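Local coordinates for nuclear fusion protein BIK1 (Saccharomyces cerevisiae, PDB 6FC6) that binds microtubules and kinesin and is required for nuclear fusion, chromosome disjunction and nuclear segregation in mitosis, here seen as its CAP-Gly domain with a Bim1 peptide, at residues Ile14-Leu19 against Leu68-Gln73. Numbering follows the deposited sequence.
Sequences IQIPNL and LFIQLQ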
loop_
_atom_site.group_PDB
_atom_site.type_symbol
_atom_site.label_atom_id
_atom_site.label_comp_id
_atom_site.label_asym_id
_atom_site.label_seq_id
_atom_site.Cartn_x
_atom_site.Cartn_y
_atom_site.Cartn_z
ATOM N N ILE A 14 -2.177 -9.248 -1.768
ATOM C CA ILE A 14 -3.605 -9.051 -1.935
ATOM C C ILE A 14 -3.909 -8.863 -3.415
ATOM O O ILE A 14 -3.046 -8.455 -4.181
ATOM C CB ILE A 14 -4.157 -7.860 -1.160
ATOM C CG1 ILE A 14 -3.407 -6.545 -1.460
ATOM C CG2 ILE A 14 -4.149 -8.130 0.331
ATOM C CD1 ILE A 14 -4.077 -5.345 -0.829
ATOM N N GLN A 15 -5.147 -9.120 -3.799
ATOM C CA GLN A 15 -5.536 -9.106 -5.202
ATOM C C GLN A 15 -6.408 -7.914 -5.308
ATOM O O GLN A 15 -7.541 -7.943 -4.909
ATOM C CB GLN A 15 -6.272 -10.388 -5.622
ATOM C CG GLN A 15 -6.369 -10.551 -7.135
ATOM C CD GLN A 15 -5.048 -11.035 -7.744
ATOM O OE1 GLN A 15 -4.396 -11.951 -7.213
ATOM N NE2 GLN A 15 -4.656 -10.433 -8.853
ATOM N N ILE A 16 -5.854 -6.817 -5.779
ATOM C CA ILE A 16 -6.562 -5.566 -5.771
ATOM C C ILE A 16 -7.374 -5.517 -7.065
ATOM O O ILE A 16 -6.798 -5.619 -8.131
ATOM C CB ILE A 16 -5.620 -4.380 -5.726
ATOM C CG1 ILE A 16 -4.745 -4.478 -4.466
ATOM C CG2 ILE A 16 -6.392 -3.075 -5.708
ATOM C CD1 ILE A 16 -3.380 -3.870 -4.660
ATOM N N PRO A 17 -8.703 -5.368 -6.955
ATOM C CA PRO A 17 -9.547 -5.317 -8.146
ATOM C C PRO A 17 -9.128 -4.163 -9.034
ATOM O O PRO A 17 -8.872 -3.077 -8.527
ATOM C CB PRO A 17 -10.952 -5.059 -7.572
ATOM C CG PRO A 17 -10.709 -4.395 -6.255
ATOM C CD PRO A 17 -9.461 -5.045 -5.724
ATOM N N ASN A 18 -8.998 -4.451 -10.328
ATOM C CA ASN A 18 -8.653 -3.482 -11.383
ATOM C C ASN A 18 -7.201 -3.071 -11.392
ATOM O O ASN A 18 -6.830 -2.193 -12.150
ATOM C CB ASN A 18 -9.555 -2.228 -11.357
ATOM C CG ASN A 18 -11.041 -2.564 -11.522
ATOM O OD1 ASN A 18 -11.413 -3.519 -12.230
ATOM N ND2 ASN A 18 -11.905 -1.780 -10.866
ATOM N N LEU A 19 -6.380 -3.691 -10.551
ATOM C CA LEU A 19 -4.967 -3.377 -10.523
ATOM C C LEU A 19 -4.146 -4.596 -10.678
ATOM O O LEU A 19 -3.339 -4.675 -11.549
ATOM C CB LEU A 19 -4.610 -2.635 -9.232
ATOM C CG LEU A 19 -3.678 -1.422 -9.438
ATOM C CD1 LEU A 19 -3.824 -0.677 -10.749
ATOM C CD2 LEU A 19 -3.861 -0.437 -8.307
ATOM N N LEU A 68 2.334 2.094 -4.794
ATOM C CA LEU A 68 1.063 2.858 -4.810
ATOM C C LEU A 68 0.477 2.993 -3.391
ATOM O O LEU A 68 0.533 2.031 -2.603
ATOM C CB LEU A 68 0.068 2.116 -5.673
ATOM C CG LEU A 68 -1.265 2.799 -5.957
ATOM C CD1 LEU A 68 -1.022 4.020 -6.879
ATOM C CD2 LEU A 68 -2.225 1.815 -6.594
ATOM N N PHE A 69 0.006 4.186 -3.050
ATOM C CA PHE A 69 -0.704 4.430 -1.805
ATOM C C PHE A 69 -2.180 4.309 -2.109
ATOM O O PHE A 69 -2.651 5.027 -2.969
ATOM C CB PHE A 69 -0.432 5.795 -1.198
ATOM C CG PHE A 69 0.951 5.935 -0.682
ATOM C CD1 PHE A 69 1.320 5.324 0.528
ATOM C CD2 PHE A 69 1.921 6.647 -1.389
ATOM C CE1 PHE A 69 2.607 5.411 1.017
ATOM C CE2 PHE A 69 3.223 6.718 -0.904
ATOM C CZ PHE A 69 3.568 6.106 0.319
ATOM N N ILE A 70 -2.909 3.449 -1.399
ATOM C CA ILE A 70 -4.344 3.269 -1.594
ATOM C C ILE A 70 -5.036 3.554 -0.275
ATOM O O ILE A 70 -4.554 3.109 0.747
ATOM C CB ILE A 70 -4.682 1.852 -1.972
ATOM C CG1 ILE A 70 -3.902 1.442 -3.226
ATOM C CG2 ILE A 70 -6.218 1.739 -2.244
ATOM C CD1 ILE A 70 -3.999 -0.044 -3.555
ATOM N N GLN A 71 -6.167 4.234 -0.303
ATOM C CA GLN A 71 -6.909 4.519 0.950
ATOM C C GLN A 71 -7.238 3.217 1.610
ATOM O O GLN A 71 -7.703 2.271 0.948
ATOM C CB GLN A 71 -8.194 5.242 0.648
ATOM C CG GLN A 71 -7.985 6.635 0.092
ATOM C CD GLN A 71 -9.327 7.348 -0.057
ATOM O OE1 GLN A 71 -10.357 6.716 -0.267
ATOM N NE2 GLN A 71 -9.316 8.656 0.056
ATOM N N LEU A 72 -6.849 3.100 2.860
ATOM C CA LEU A 72 -6.949 1.846 3.572
ATOM C C LEU A 72 -8.357 1.222 3.523
ATOM O O LEU A 72 -8.490 -0.000 3.440
ATOM C CB LEU A 72 -6.480 2.014 4.990
ATOM C CG LEU A 72 -6.596 0.793 5.891
ATOM C CD1 LEU A 72 -5.708 -0.345 5.385
ATOM C CD2 LEU A 72 -6.248 1.166 7.323
ATOM N N GLN A 73 -9.387 2.041 3.595
ATOM C CA GLN A 73 -10.761 1.514 3.607
ATOM C C GLN A 73 -11.091 0.732 2.363
ATOM O O GLN A 73 -11.916 -0.205 2.404
ATOM C CB GLN A 73 -11.794 2.614 3.875
ATOM C CG GLN A 73 -11.671 3.835 2.980
ATOM C CD GLN A 73 -10.731 4.904 3.560
ATOM O OE1 GLN A 73 -9.797 4.642 4.360
ATOM N NE2 GLN A 73 -10.988 6.139 3.161
#
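Leu68 and Ile70 of one outermost strand meet Ile16 of the opposite outermost strand and Leu19 of the loop that follows it, a compact example of how the SH3-like fold of a CAP-Gly domain closes its hydrophobic interior. The four-stranded antiparallel sheet curls enough for these side chains to reach toward each other, although the backbones stay well apart, with CA of Ile16 and CA of Ile70 separated by 10.0 Å. Along 68-73, Leu68 comes first. Its chi1 of -173° swings CG away from the backbone N and sends CD2 toward Leu19; the modelled 3.3 Å between Leu68 CD2 and Leu19 CD2 is shorter than usual and doubtful in detail. Leu19 closes the turn that leaves strand 13-16, its N bonding to Ile16 O at 3.1 Å. The next residue, Phe69, points to the other side, ring edge-to-face with Tyr58, and its backbone hydrogen-bonds to the bound peptide, which also packs on Leu68 and Gln71. Ile70 returns to the interior, where it and Ile16 both also touch Val40 of strand 37-41. In both isoleucines CG1 lies anti to the carbonyl carbon, which carries each CD1 across the gap, and the two chains end tip to tip, Ile70 CD1 lying 4.0 Å from Ile16 CD1.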